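Local coordinates for protein probable hydrolase (Pseudomonas aeruginosa, PDB 7AL6) that is of unknown function but has the alpha/beta hydrolase fold and is probably a hydrolase, possibly a lipolytic one, at residues D79-V84 against A105-L110; V8-P13 against R54-D59; R244-L249 against R256-G261. All coordinates share one frame; numbering follows the deposited sequence.

In the fold
The three contacts follow one another along the chain: contact 2 closes before contact 1 opens, and contact 3 comes last. Contacts 2 and 3 both reach the mixed eight-stranded sheet of the alpha/beta hydrolase fold. One involves outermost strand 7-11, the other outermost strand 255-259. They lie on opposite sides of the chain's centre, their own centres about 30 Å apart. Contact 1 joins two helices, 77-91 and 103-114, nearer the middle. Its centre is about 14 Å from that of contact 2, and the two touch where Val84 packs on Leu58. Contact 3 does not touch contact 1; their centres are about 22 Å apart. Together they sample the core and both margins of the fold.

Contact 1: residues D79-V84 against A105-L110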
loop_
_atom_site.group_PDB
_atom_site.type_symbol
_atom_site.label_atom_id
_atom_site.label_comp_id
_atom_site.label_asym_id
_atom_site.label_seq_id
_atom_site.Cartn_x
_atom_site.Cartn_y
_atom_site.Cartn_z
ATOM N N ASP A 79 11.823 13.770 -6.030
ATOM C CA ASP A 79 11.387 12.447 -5.525
ATOM C C ASP A 79 12.509 11.445 -5.824
ATOM O O ASP A 79 12.891 10.732 -4.928
ATOM C CB ASP A 79 10.040 12.019 -6.113
ATOM C CG ASP A 79 8.871 12.924 -5.784
ATOM O OD1 ASP A 79 8.809 13.381 -4.681
ATOM O OD2 ASP A 79 8.060 13.129 -6.634
ATOM N N TYR A 80 13.066 11.464 -7.033
ATOM C CA TYR A 80 14.207 10.611 -7.366
ATOM C C TYR A 80 15.423 10.967 -6.520
ATOM O O TYR A 80 16.185 10.082 -6.107
ATOM C CB TYR A 80 14.576 10.733 -8.843
ATOM C CG TYR A 80 13.579 10.220 -9.868
ATOM C CD1 TYR A 80 13.097 8.901 -9.832
ATOM C CD2 TYR A 80 13.129 11.063 -10.894
ATOM C CE1 TYR A 80 12.181 8.458 -10.794
ATOM C CE2 TYR A 80 12.215 10.630 -11.838
ATOM C CZ TYR A 80 11.755 9.313 -11.787
ATOM O OH TYR A 80 10.853 8.900 -12.732
ATOM N N ALA A 81 15.629 12.266 -6.257
ATOM C CA ALA A 81 16.787 12.688 -5.468
ATOM C C ALA A 81 16.718 12.122 -4.067
ATOM O O ALA A 81 17.720 11.646 -3.527
ATOM C CB ALA A 81 16.846 14.220 -5.408
ATOM N N LEU A 82 15.539 12.207 -3.437
ATOM C CA LEU A 82 15.385 11.613 -2.115
ATOM C C LEU A 82 15.696 10.113 -2.155
ATOM O O LEU A 82 16.420 9.600 -1.289
ATOM C CB LEU A 82 13.965 11.891 -1.596
ATOM C CG LEU A 82 13.655 11.279 -0.210
ATOM C CD1 LEU A 82 14.626 11.788 0.877
ATOM C CD2 LEU A 82 12.237 11.501 0.216
ATOM N N ASP A 83 15.158 9.390 -3.160
ATOM C CA ASP A 83 15.430 7.942 -3.279
ATOM C C ASP A 83 16.929 7.643 -3.299
ATOM O O ASP A 83 17.408 6.730 -2.621
ATOM C CB ASP A 83 14.797 7.353 -4.545
ATOM C CG ASP A 83 13.282 7.415 -4.529
ATOM O OD1 ASP A 83 12.671 7.654 -3.465
ATOM O OD2 ASP A 83 12.707 7.163 -5.581
ATOM N N VAL A 84 17.679 8.400 -4.101
ATOM C CA VAL A 84 19.117 8.165 -4.232
ATOM C C VAL A 84 19.816 8.396 -2.903
ATOM O O VAL A 84 20.650 7.597 -2.470
ATOM C CB VAL A 84 19.681 9.067 -5.347
ATOM C CG1 VAL A 84 21.182 8.953 -5.419
ATOM C CG2 VAL A 84 19.063 8.664 -6.703
ATOM N N ALA A 105 21.394 12.567 -14.928
ATOM C CA ALA A 105 22.338 13.668 -14.733
ATOM C C ALA A 105 21.633 14.859 -14.121
ATOM O O ALA A 105 22.165 15.509 -13.221
ATOM C CB ALA A 105 22.992 14.072 -16.066
ATOM N N ILE A 106 20.389 15.101 -14.534
ATOM C CA ILE A 106 19.620 16.192 -13.951
ATOM C C ILE A 106 19.407 15.966 -12.469
ATOM O O ILE A 106 19.543 16.897 -11.654
ATOM C CB ILE A 106 18.289 16.348 -14.697
ATOM C CG1 ILE A 106 18.560 16.789 -16.126
ATOM C CG2 ILE A 106 17.410 17.313 -13.941
ATOM C CD1 ILE A 106 17.351 16.764 -16.981
ATOM N N VAL A 107 19.072 14.720 -12.090
ATOM C CA VAL A 107 18.806 14.398 -10.694
ATOM C C VAL A 107 20.085 14.553 -9.882
ATOM O O VAL A 107 20.071 15.029 -8.738
ATOM C CB VAL A 107 18.224 12.967 -10.588
ATOM C CG1 VAL A 107 18.209 12.496 -9.144
ATOM C CG2 VAL A 107 16.816 12.936 -11.145
ATOM N N SER A 108 21.201 14.171 -10.481
ATOM C CA SER A 108 22.486 14.256 -9.823
ATOM C C SER A 108 22.836 15.693 -9.495
ATOM O O SER A 108 23.351 15.975 -8.402
ATOM C CB SER A 108 23.576 13.666 -10.717
ATOM O OG SER A 108 23.429 12.281 -10.924
ATOM N N VAL A 109 22.590 16.611 -10.448
ATOM C CA VAL A 109 22.887 18.034 -10.233
ATOM C C VAL A 109 22.032 18.596 -9.116
ATOM O O VAL A 109 22.507 19.382 -8.289
ATOM C CB VAL A 109 22.684 18.840 -11.536
ATOM C CG1 VAL A 109 22.632 20.373 -11.259
ATOM C CG2 VAL A 109 23.777 18.531 -12.564
ATOM N N LEU A 110 20.759 18.221 -9.074
ATOM C CA LEU A 110 19.826 18.679 -8.023
ATOM C C LEU A 110 20.355 18.215 -6.666
ATOM O O LEU A 110 20.422 19.000 -5.790
ATOM C CB LEU A 110 18.437 18.087 -8.271
ATOM C CG LEU A 110 17.605 18.738 -9.369
ATOM C CD1 LEU A 110 16.199 18.196 -9.346
ATOM C CD2 LEU A 110 17.591 20.248 -9.244
#
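The Tyr80 ring meets Val107 obliquely. The touching ring atom is CD2, which lies 4.1 Å from Val107 CG2. Phe60 meets the same ring with its plane turned by about 40°. His63, Tyr75 and Leu205 also touch the Tyr80 side chain.

The closer approach is made at the root of the tyrosine. Tyr80 CB is 3.9 Å from Val107 CG2, and the two side chains cross at about a right angle. The CA-CB bond of Tyr80 points toward helix 103-114, but the ring then leads away from it. This follows from the first torsion, which sets CG anti to the carbonyl carbon (chi1 -66°). The valine therefore packs mainly on the start of the side chain.

Both methyls of Val107 lie near Tyr80 CB, and CG2 also reaches the ring. CG1 lies anti to the backbone N (chi1 168°) and goes on to Ala81, where it is 3.9 Å from Ala81 N and 4.3 Å from Ala81 CB. The small alanine side chain lets the two backbones come close: Ala81 CA and Val107 CA are 5.9 Å apart.

Helices 77-91 and 103-114 pack together here in the alpha/beta hydrolase fold. Val84 and Val107 both rest on Leu33 of strand 28-33, which ties the pair to the central sheet. Helix 103-114 follows Ser102, the probable nucleophile of a GxSxG elbow, and Val107 touches residues of that elbow.

No hydrogen bond or salt bridge joins the two segments. The acids of 79-84 are engaged elsewhere: Asp83 forms a salt bridge with Arg69 and a hydrogen bond with His14; Asp79 is hydrogen-bonded to Ser74 OG and Leu76 N. The touching residues are all buried, so the contact rests on van der Waals packing and exclusion of water.

Contact 2: residues V8-P13 against R54-D59; sequences VRISLP and RIVALD
Ile10 holds CG1 anti to its carbonyl carbon (chi1 -54°) and then extends CD1 outward (chi2 174°), which carries that methyl to Val56 and Leu58. In Val56, the branch CG1 stands anti to the backbone N (chi1 176°) and faces the isoleucine. The two side chains reach toward each other and meet tip to tip, with Ile10 CD1 4.1 Å from Val56 CG1.

Leu58 adds a second surface. Its CA-CB bond does not aim at strand 7-11, but the end of the side chain comes nearer. Leu58 CD1 lies 4.2 Å from Ile10 CD1. One methyl of the isoleucine thus touches two residues that sit two apart on strand 53-58 and lie on the same face of the sheet.

These contacts are apolar, and no hydrogen bond crosses between the segments. The backbones are well separated: the nearest CA atoms, Ile10 CA and Leu58 CA, are 9.2 Å apart. That spacing fits two strands with another between them. The buried area is small, 76 Å², and the three touching side chains are buried within the assembly. Pro192 of the third subunit also packs on Ile10. A bound PEG molecule lies about 4 Å from the side chain of Val56.

Strand 16-22 fills the middle position. It bonds to strand 7-11 through Ile10 with Leu17 and to strand 53-58 through Ile55 with Phe22. Its Ala19 touches both Ile10 and Val56. Helix 77-91 covers this face of the sheet, with Val87 against Ile10 and Leu58, and Leu91 against Val56.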
loop_
_atom_site.group_PDB
_atom_site.type_symbol
_atom_site.label_atom_id
_atom_site.label_comp_id
_atom_site.label_asym_id
_atom_site.label_seq_id
_atom_site.Cartn_x
_atom_site.Cartn_y
_atom_site.Cartn_z
ATOM N N VAL A 8 20.722 -6.999 -6.634
ATOM C CA VAL A 8 20.094 -6.890 -5.295
ATOM C C VAL A 8 18.854 -5.993 -5.289
ATOM O O VAL A 8 18.643 -5.261 -6.212
ATOM C CB VAL A 8 21.114 -6.340 -4.291
ATOM C CG1 VAL A 8 22.347 -7.206 -4.192
ATOM C CG2 VAL A 8 21.485 -4.916 -4.634
ATOM N N ARG A 9 18.062 -6.140 -4.243
ATOM C CA ARG A 9 16.928 -5.283 -3.880
ATOM C C ARG A 9 17.476 -4.352 -2.804
ATOM O O ARG A 9 18.194 -4.857 -1.948
ATOM C CB ARG A 9 15.789 -6.044 -3.211
ATOM C CG ARG A 9 15.169 -7.133 -4.054
ATOM C CD ARG A 9 14.700 -6.557 -5.353
ATOM N NE ARG A 9 13.397 -5.940 -5.327
ATOM C CZ ARG A 9 12.823 -5.413 -6.395
ATOM N NH1 ARG A 9 13.451 -5.428 -7.547
ATOM N NH2 ARG A 9 11.631 -4.882 -6.316
ATOM N N ILE A 10 17.233 -3.056 -2.882
ATOM C CA ILE A 10 17.666 -2.110 -1.828
ATOM C C ILE A 10 16.385 -1.639 -1.160
ATOM O O ILE A 10 15.562 -1.055 -1.830
ATOM C CB ILE A 10 18.525 -0.970 -2.387
ATOM C CG1 ILE A 10 19.711 -1.508 -3.182
ATOM C CG2 ILE A 10 18.958 -0.049 -1.265
ATOM C CD1 ILE A 10 20.517 -0.468 -3.879
ATOM N N SER A 11 16.249 -1.906 0.122
ATOM C CA SER A 11 15.021 -1.611 0.859
ATOM C C SER A 11 15.116 -0.211 1.442
ATOM O O SER A 11 15.950 0.045 2.322
ATOM C CB SER A 11 14.783 -2.609 1.991
ATOM O OG SER A 11 14.444 -3.856 1.429
ATOM N N LEU A 12 14.276 0.686 0.953
ATOM C CA LEU A 12 14.085 1.995 1.530
ATOM C C LEU A 12 12.819 1.991 2.368
ATOM O O LEU A 12 11.998 1.084 2.271
ATOM C CB LEU A 12 13.995 3.046 0.423
ATOM C CG LEU A 12 15.103 3.001 -0.644
ATOM C CD1 LEU A 12 14.970 4.235 -1.591
ATOM C CD2 LEU A 12 16.483 2.944 -0.055
ATOM N N PRO A 13 12.632 2.996 3.221
ATOM C CA PRO A 13 11.441 3.007 4.078
ATOM C C PRO A 13 10.161 2.992 3.295
ATOM O O PRO A 13 9.193 2.351 3.699
ATOM C CB PRO A 13 11.600 4.309 4.897
ATOM C CG PRO A 13 13.101 4.586 4.891
ATOM C CD PRO A 13 13.618 4.042 3.565
ATOM N N ARG A 54 33.247 1.314 -7.182
ATOM C CA ARG A 54 32.177 0.403 -6.745
ATOM C C ARG A 54 30.895 1.066 -7.246
ATOM O O ARG A 54 30.474 2.013 -6.640
ATOM C CB ARG A 54 32.199 0.190 -5.240
ATOM C CG ARG A 54 31.050 -0.660 -4.741
ATOM C CD ARG A 54 30.967 -2.052 -5.334
ATOM N NE ARG A 54 30.161 -2.901 -4.496
ATOM C CZ ARG A 54 29.955 -4.185 -4.680
ATOM N NH1 ARG A 54 29.208 -4.848 -3.831
ATOM N NH2 ARG A 54 30.489 -4.807 -5.698
ATOM N N ILE A 55 30.307 0.584 -8.322
ATOM C CA ILE A 55 29.146 1.251 -8.945
ATOM C C ILE A 55 27.864 0.495 -8.647
ATOM O O ILE A 55 27.753 -0.677 -8.958
ATOM C CB ILE A 55 29.368 1.416 -10.457
ATOM C CG1 ILE A 55 30.637 2.209 -10.758
ATOM C CG2 ILE A 55 28.166 2.030 -11.114
ATOM C CD1 ILE A 55 31.083 2.121 -12.176
ATOM N N VAL A 56 26.920 1.227 -8.102
ATOM C CA VAL A 56 25.568 0.755 -7.841
ATOM C C VAL A 56 24.726 1.347 -8.953
ATOM O O VAL A 56 24.421 2.547 -8.948
ATOM C CB VAL A 56 25.082 1.184 -6.452
ATOM C CG1 VAL A 56 23.628 0.774 -6.233
ATOM C CG2 VAL A 56 25.969 0.590 -5.366
ATOM N N ALA A 57 24.396 0.532 -9.955
ATOM C CA ALA A 57 23.595 0.985 -11.084
ATOM C C ALA A 57 22.154 0.759 -10.681
ATOM O O ALA A 57 21.645 -0.377 -10.736
ATOM C CB ALA A 57 23.939 0.243 -12.379
ATOM N N LEU A 58 21.503 1.847 -10.317
ATOM C CA LEU A 58 20.186 1.843 -9.714
ATOM C C LEU A 58 19.093 1.952 -10.759
ATOM O O LEU A 58 19.197 2.750 -11.692
ATOM C CB LEU A 58 20.101 3.029 -8.767
ATOM C CG LEU A 58 18.891 3.158 -7.860
ATOM C CD1 LEU A 58 18.898 2.076 -6.806
ATOM C CD2 LEU A 58 18.920 4.583 -7.240
ATOM N N ASP A 59 18.060 1.170 -10.558
ATOM C CA ASP A 59 16.823 1.290 -11.335
ATOM C C ASP A 59 16.047 2.370 -10.591
ATOM O O ASP A 59 15.815 2.221 -9.425
ATOM C CB ASP A 59 16.038 -0.018 -11.428
ATOM C CG ASP A 59 16.463 -0.920 -12.566
ATOM O OD1 ASP A 59 17.025 -0.424 -13.493
ATOM O OD2 ASP A 59 16.247 -2.081 -12.471
#

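Contact 3: residues R244-L249 against R256-G261; sequences RMRALL and RHHLPG
Arg246 reaches from helix 245-250 toward His258 on strand 255-259, the outermost strand at one margin of the alpha/beta hydrolase sheet. The helix comes just before this strand in the chain and packs beside it. Arg246 sets CG anti to the backbone N (chi1 174°) and bends at its third torsion, which brings its end nearer the strand. Its NH1 is 3.8 Å from His258 NE2. The guanidinium and imidazole planes are 20° apart. Both residues are exposed and touch crystal neighbours, so lattice contacts may influence their positions.

One turn further along, Leu249 makes the more buried part of the contact. Its CA-CB bond points toward the strand, and its CB is 3.6 Å from Arg256 CD. Leu249 CD1 also approaches Arg256 CD, at 4.1 Å. The aliphatic part of the arginine therefore lies against the leucine. Beyond the segments, Leu249 touches Leu231 and Leu233 of the neighbouring strand 229-234, and Leu128. It packs between the helix and the sheet, whereas Arg256 and His258 are exposed.

Strand 255-259 is itself held to strand 229-234 by backbone bonds, among them His257 with Leu231 and Leu259 with Leu233.

Arg256 bends at its third torsion (chi3 -51°), and NH1 turns back toward the helix backbone. It lies 3.3 Å from Leu249 O. A water molecule links the same two atoms: it accepts from Arg256 NH1 at 2.6 Å, in the plane of the guanidinium at its edge, and lies 2.8 Å from Leu249 O, to which it can donate, although other acceptors compete for its protons.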
loop_
_atom_site.group_PDB
_atom_site.type_symbol
_atom_site.label_atom_id
_atom_site.label_comp_id
_atom_site.label_asym_id
_atom_site.label_seq_id
_atom_site.Cartn_x
_atom_site.Cartn_y
_atom_site.Cartn_z
ATOM N N ARG A 244 21.714 26.777 -27.371
ATOM C CA ARG A 244 21.693 27.830 -26.319
ATOM C C ARG A 244 22.521 27.368 -25.104
ATOM O O ARG A 244 23.072 28.206 -24.400
ATOM C CB ARG A 244 20.250 28.181 -25.962
ATOM C CG ARG A 244 19.778 29.474 -26.609
ATOM C CD ARG A 244 18.440 29.979 -26.095
ATOM N NE ARG A 244 18.382 30.158 -24.652
ATOM C CZ ARG A 244 17.280 30.005 -23.926
ATOM N NH1 ARG A 244 17.313 30.178 -22.618
ATOM N NH2 ARG A 244 16.143 29.697 -24.516
ATOM N N MET A 245 22.591 26.062 -24.872
ATOM C CA MET A 245 23.344 25.416 -23.781
ATOM C C MET A 245 24.826 25.776 -23.871
ATOM O O MET A 245 25.439 25.927 -22.831
ATOM C CB MET A 245 23.230 23.898 -23.923
ATOM C CG MET A 245 22.013 23.309 -23.261
ATOM S SD MET A 245 21.998 23.517 -21.490
ATOM C CE MET A 245 23.727 23.252 -21.145
ATOM N N ARG A 246 25.377 25.895 -25.076
ATOM C CA ARG A 246 26.832 26.076 -25.282
ATOM C C ARG A 246 27.316 27.306 -24.522
ATOM O O ARG A 246 28.346 27.222 -23.899
ATOM C CB ARG A 246 27.072 26.165 -26.786
ATOM C CG ARG A 246 28.493 26.494 -27.196
ATOM C CD ARG A 246 28.685 26.164 -28.657
ATOM N NE ARG A 246 29.823 25.285 -28.778
ATOM C CZ ARG A 246 29.767 23.999 -29.082
ATOM N NH1 ARG A 246 30.887 23.307 -29.142
ATOM N NH2 ARG A 246 28.616 23.410 -29.341
ATOM N N ALA A 247 26.562 28.389 -24.526
ATOM C CA ALA A 247 26.949 29.598 -23.803
ATOM C C ALA A 247 26.818 29.417 -22.295
ATOM O O ALA A 247 27.623 29.948 -21.524
ATOM C CB ALA A 247 26.095 30.780 -24.256
ATOM N N LEU A 248 25.806 28.684 -21.839
ATOM C CA LEU A 248 25.748 28.399 -20.410
ATOM C C LEU A 248 26.977 27.609 -19.972
ATOM O O LEU A 248 27.639 27.963 -18.982
ATOM C CB LEU A 248 24.477 27.635 -20.064
ATOM C CG LEU A 248 24.438 27.144 -18.623
ATOM C CD1 LEU A 248 24.478 28.297 -17.617
ATOM C CD2 LEU A 248 23.178 26.223 -18.468
ATOM N N LEU A 249 27.320 26.562 -20.711
ATOM C CA LEU A 249 28.416 25.636 -20.335
ATOM C C LEU A 249 29.708 26.424 -20.180
ATOM O O LEU A 249 30.452 26.127 -19.277
ATOM C CB LEU A 249 28.568 24.519 -21.363
ATOM C CG LEU A 249 27.467 23.465 -21.387
ATOM C CD1 LEU A 249 27.804 22.370 -22.361
ATOM C CD2 LEU A 249 27.208 22.869 -20.026
ATOM N N ARG A 256 34.532 19.570 -19.686
ATOM C CA ARG A 256 33.654 19.256 -20.809
ATOM C C ARG A 256 34.430 18.398 -21.794
ATOM O O ARG A 256 35.573 18.714 -22.132
ATOM C CB ARG A 256 33.104 20.524 -21.480
ATOM C CG ARG A 256 32.246 21.415 -20.598
ATOM C CD ARG A 256 31.726 22.703 -21.335
ATOM N NE ARG A 256 32.801 23.444 -22.010
ATOM C CZ ARG A 256 33.541 24.424 -21.472
ATOM N NH1 ARG A 256 33.361 24.842 -20.225
ATOM N NH2 ARG A 256 34.491 24.993 -22.197
ATOM N N HIS A 257 33.825 17.305 -22.249
ATOM C CA HIS A 257 34.438 16.455 -23.261
ATOM C C HIS A 257 33.426 16.234 -24.368
ATOM O O HIS A 257 32.320 15.737 -24.125
ATOM C CB HIS A 257 34.935 15.136 -22.661
ATOM C CG HIS A 257 36.229 15.280 -21.917
ATOM N ND1 HIS A 257 36.295 15.727 -20.613
ATOM C CD2 HIS A 257 37.509 15.116 -22.325
ATOM C CE1 HIS A 257 37.557 15.814 -20.244
ATOM N NE2 HIS A 257 38.313 15.430 -21.257
ATOM N N HIS A 258 33.780 16.668 -25.568
ATOM C CA HIS A 258 32.911 16.564 -26.726
ATOM C C HIS A 258 33.236 15.263 -27.420
ATOM O O HIS A 258 34.393 15.039 -27.793
ATOM C CB HIS A 258 33.142 17.726 -27.687
ATOM C CG HIS A 258 32.700 19.017 -27.128
ATOM N ND1 HIS A 258 33.527 19.809 -26.356
ATOM C CD2 HIS A 258 31.480 19.595 -27.106
ATOM C CE1 HIS A 258 32.846 20.865 -25.952
ATOM N NE2 HIS A 258 31.602 20.754 -26.377
ATOM N N LEU A 259 32.235 14.411 -27.605
ATOM C CA LEU A 259 32.504 13.123 -28.227
ATOM C C LEU A 259 31.459 12.833 -29.286
ATOM O O LEU A 259 30.358 13.396 -29.268
ATOM C CB LEU A 259 32.504 11.985 -27.196
ATOM C CG LEU A 259 33.642 11.969 -26.184
ATOM C CD1 LEU A 259 33.339 10.960 -25.068
ATOM C CD2 LEU A 259 34.906 11.602 -26.901
ATOM N N PRO A 260 31.777 11.970 -30.228
ATOM C CA PRO A 260 30.809 11.676 -31.295
ATOM C C PRO A 260 29.662 10.826 -30.775
ATOM O O PRO A 260 29.737 10.199 -29.708
ATOM C CB PRO A 260 31.634 10.914 -32.335
ATOM C CG PRO A 260 32.824 10.431 -31.622
ATOM C CD PRO A 260 33.027 11.200 -30.350
ATOM N N GLY A 261 28.587 10.815 -31.538
ATOM C CA GLY A 261 27.518 9.857 -31.320
ATOM C C GLY A 261 26.252 10.543 -30.890
ATOM O O GLY A 261 26.153 11.778 -30.857
HETATM O O HOH W 1 31.784 23.873 -18.349
#